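Local coordinates for protein alpha-L-rhamnosidase (Aspergillus terreus, PDB 6GSZ) that probably hydrolyses terminal non-reducing alpha-L-rhamnose residues in alpha-L-rhamnosides, and carries N-linked glycans, at residues H356-E361 and S758-A763. Sequence-based numbering, arbitrary orientation.
Sequences HTEVME and SFNHYA. With BGC (beta-D-glucopyranose), chain B.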
loop_
_atom_site.group_PDB
_atom_site.type_symbol
_atom_site.label_atom_id
_atom_site.label_comp_id
_atom_site.label_asym_id
_atom_site.label_seq_id
_atom_site.Cartn_x
_atom_site.Cartn_y
_atom_site.Cartn_z
ATOM N N HIS A 356 -22.293 -5.092 -6.768
ATOM C CA HIS A 356 -21.086 -4.458 -7.342
ATOM C C HIS A 356 -20.212 -5.492 -8.059
ATOM O O HIS A 356 -19.892 -6.521 -7.482
ATOM C CB HIS A 356 -20.280 -3.804 -6.202
ATOM C CG HIS A 356 -21.027 -2.820 -5.350
ATOM N ND1 HIS A 356 -21.961 -3.225 -4.413
ATOM C CD2 HIS A 356 -20.978 -1.466 -5.270
ATOM C CE1 HIS A 356 -22.415 -2.155 -3.777
ATOM N NE2 HIS A 356 -21.870 -1.060 -4.294
ATOM N N THR A 357 -19.801 -5.197 -9.310
ATOM C CA THR A 357 -18.929 -6.119 -10.066
ATOM C C THR A 357 -17.838 -5.339 -10.813
ATOM O O THR A 357 -17.968 -4.161 -11.093
ATOM C CB THR A 357 -19.716 -7.007 -11.042
ATOM O OG1 THR A 357 -20.177 -6.218 -12.138
ATOM C CG2 THR A 357 -20.884 -7.692 -10.368
ATOM N N GLU A 358 -16.776 -6.066 -11.168
ATOM C CA GLU A 358 -15.649 -5.476 -11.924
ATOM C C GLU A 358 -15.975 -5.342 -13.408
ATOM O O GLU A 358 -15.520 -4.401 -14.082
ATOM C CB GLU A 358 -14.412 -6.348 -11.750
ATOM C CG GLU A 358 -13.870 -6.285 -10.361
ATOM C CD GLU A 358 -12.498 -6.938 -10.292
ATOM O OE1 GLU A 358 -12.390 -8.159 -10.602
ATOM O OE2 GLU A 358 -11.543 -6.215 -9.976
ATOM N N VAL A 359 -16.725 -6.318 -13.920
ATOM C CA VAL A 359 -16.953 -6.476 -15.357
ATOM C C VAL A 359 -18.387 -6.935 -15.585
ATOM O O VAL A 359 -19.096 -7.367 -14.661
ATOM C CB VAL A 359 -15.983 -7.486 -15.990
ATOM C CG1 VAL A 359 -14.539 -7.019 -15.863
ATOM C CG2 VAL A 359 -16.173 -8.884 -15.434
ATOM N N MET A 360 -18.776 -6.837 -16.855
ATOM C CA MET A 360 -19.967 -7.424 -17.373
ATOM C C MET A 360 -19.581 -8.724 -18.096
ATOM O O MET A 360 -18.459 -8.864 -18.622
ATOM C CB MET A 360 -20.631 -6.491 -18.391
ATOM C CG MET A 360 -20.936 -5.108 -17.909
ATOM S SD MET A 360 -22.282 -5.130 -16.713
ATOM C CE MET A 360 -23.711 -5.465 -17.755
ATOM N N GLU A 361 -20.520 -9.654 -18.159
ATOM C CA GLU A 361 -20.352 -10.853 -18.952
ATOM C C GLU A 361 -21.729 -11.332 -19.416
ATOM O O GLU A 361 -22.659 -11.419 -18.626
ATOM C CB GLU A 361 -19.667 -11.945 -18.125
ATOM C CG GLU A 361 -19.219 -13.123 -18.964
ATOM C CD GLU A 361 -18.694 -14.367 -18.263
ATOM O OE1 GLU A 361 -19.029 -14.604 -17.047
ATOM O OE2 GLU A 361 -17.904 -15.115 -18.952
ATOM N N SER A 758 -9.362 -12.439 -11.111
ATOM C CA SER A 758 -9.564 -11.089 -10.641
ATOM C C SER A 758 -9.158 -10.097 -11.742
ATOM O O SER A 758 -8.188 -10.325 -12.500
ATOM C CB SER A 758 -8.777 -10.861 -9.364
ATOM O OG SER A 758 -8.241 -9.558 -9.278
ATOM N N PHE A 759 -9.833 -8.941 -11.775
ATOM C CA PHE A 759 -9.502 -7.858 -12.680
ATOM C C PHE A 759 -8.786 -6.708 -11.942
ATOM O O PHE A 759 -8.765 -5.574 -12.457
ATOM C CB PHE A 759 -10.741 -7.348 -13.436
ATOM C CG PHE A 759 -11.293 -8.392 -14.359
ATOM C CD1 PHE A 759 -10.819 -8.468 -15.650
ATOM C CD2 PHE A 759 -12.241 -9.321 -13.940
ATOM C CE1 PHE A 759 -11.295 -9.445 -16.512
ATOM C CE2 PHE A 759 -12.712 -10.286 -14.807
ATOM C CZ PHE A 759 -12.239 -10.351 -16.087
ATOM N N ASN A 760 -8.191 -6.971 -10.773
ATOM C CA ASN A 760 -7.542 -5.892 -10.040
ATOM C C ASN A 760 -6.474 -6.443 -9.092
ATOM O O ASN A 760 -6.646 -6.468 -7.877
ATOM C CB ASN A 760 -8.564 -5.057 -9.279
ATOM C CG ASN A 760 -8.086 -3.669 -8.939
ATOM O OD1 ASN A 760 -6.896 -3.355 -9.124
ATOM N ND2 ASN A 760 -8.960 -2.810 -8.437
ATOM N N HIS A 761 -5.354 -6.862 -9.687
ATOM C CA HIS A 761 -4.140 -7.350 -8.993
ATOM C C HIS A 761 -2.959 -6.529 -9.499
ATOM O O HIS A 761 -2.864 -6.388 -10.713
ATOM C CB HIS A 761 -3.865 -8.815 -9.381
ATOM C CG HIS A 761 -4.369 -9.901 -8.504
ATOM N ND1 HIS A 761 -5.719 -10.174 -8.363
ATOM C CD2 HIS A 761 -3.698 -10.847 -7.800
ATOM C CE1 HIS A 761 -5.850 -11.220 -7.566
ATOM N NE2 HIS A 761 -4.614 -11.657 -7.180
ATOM N N TYR A 762 -2.112 -5.991 -8.609
ATOM C CA TYR A 762 -0.939 -5.215 -9.080
ATOM C C TYR A 762 0.227 -6.029 -9.609
ATOM O O TYR A 762 1.128 -5.409 -10.210
ATOM C CB TYR A 762 -0.472 -4.214 -8.010
ATOM C CG TYR A 762 -0.218 -4.703 -6.606
ATOM C CD1 TYR A 762 0.559 -5.802 -6.332
ATOM C CD2 TYR A 762 -0.796 -4.053 -5.525
ATOM C CE1 TYR A 762 0.830 -6.207 -5.037
ATOM C CE2 TYR A 762 -0.556 -4.458 -4.219
ATOM C CZ TYR A 762 0.200 -5.590 -3.972
ATOM O OH TYR A 762 0.431 -5.972 -2.676
ATOM N N ALA A 763 0.278 -7.356 -9.475
ATOM C CA ALA A 763 1.493 -8.086 -9.874
ATOM C C ALA A 763 1.916 -7.774 -11.299
ATOM O O ALA A 763 3.094 -7.522 -11.497
ATOM C CB ALA A 763 1.303 -9.591 -9.686
HETATM C C2 BGC B . -2.210 -14.176 -4.971
HETATM C C3 BGC B . -1.091 -15.160 -5.171
HETATM C C4 BGC B . -1.276 -16.546 -4.594
HETATM C C5 BGC B . -2.589 -16.962 -5.050
HETATM C C6 BGC B . -2.759 -18.372 -4.519
HETATM C C1 BGC B . -3.535 -14.826 -5.331
HETATM O O1 BGC B . -4.549 -13.844 -5.263
HETATM O O2 BGC B . -2.186 -13.195 -5.981
HETATM O O3 BGC B . -0.054 -14.712 -4.475
HETATM O O4 BGC B . -0.269 -17.535 -4.909
HETATM O O5 BGC B . -3.698 -16.084 -4.674
HETATM O O6 BGC B . -4.095 -18.798 -4.806
HETATM O O HOH W 1 -11.762 -3.950 -8.325
#
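The contact joins the concanavalin-like domain to the loop of the six-hairpin glycosidase domain that carries His761 of the glucose pocket: Glu358 and Val359, at an interruption of strand 351-361, meet Phe759 and Asn760. Glu358 reaches across with its CG anti to its own carbonyl carbon (chi1 -69°), and the backbone N of Phe759 donates to its OE1 at 2.9 Å. That bond arrives on the syn side of the carboxylate, 25° out of its plane. The same OE1 lies at the edge of the Phe759 ring, in its plane and 3.5 Å from CD2. Val359 lies over one face of this ring: its CG1 stands 3.7 Å from the ring centroid, almost on the normal, in a CH-pi contact, while CG2 touches CE2. The second carboxylate oxygen of the buried Glu358, OE2, accepts from three donors: a water that also takes a hydrogen bond from Asn760 ND2, Asn335 ND2 and Gln463 NE2. Asn760 OD1 turns instead to Ser449. Within the loop, Ser758 OG accepts from Asn760 N to close an ST turn and is also hydrogen-bonded to His761 ND1 at 2.8 Å, a second-shell bond that is consistent with fixing the rotation of the imidazole. At the other nitrogen of the ring, His761 NE2 makes a weak bond to O2 of the beta-D-glucopyranose and a straighter one to its O1, 2.9 Å from NE2.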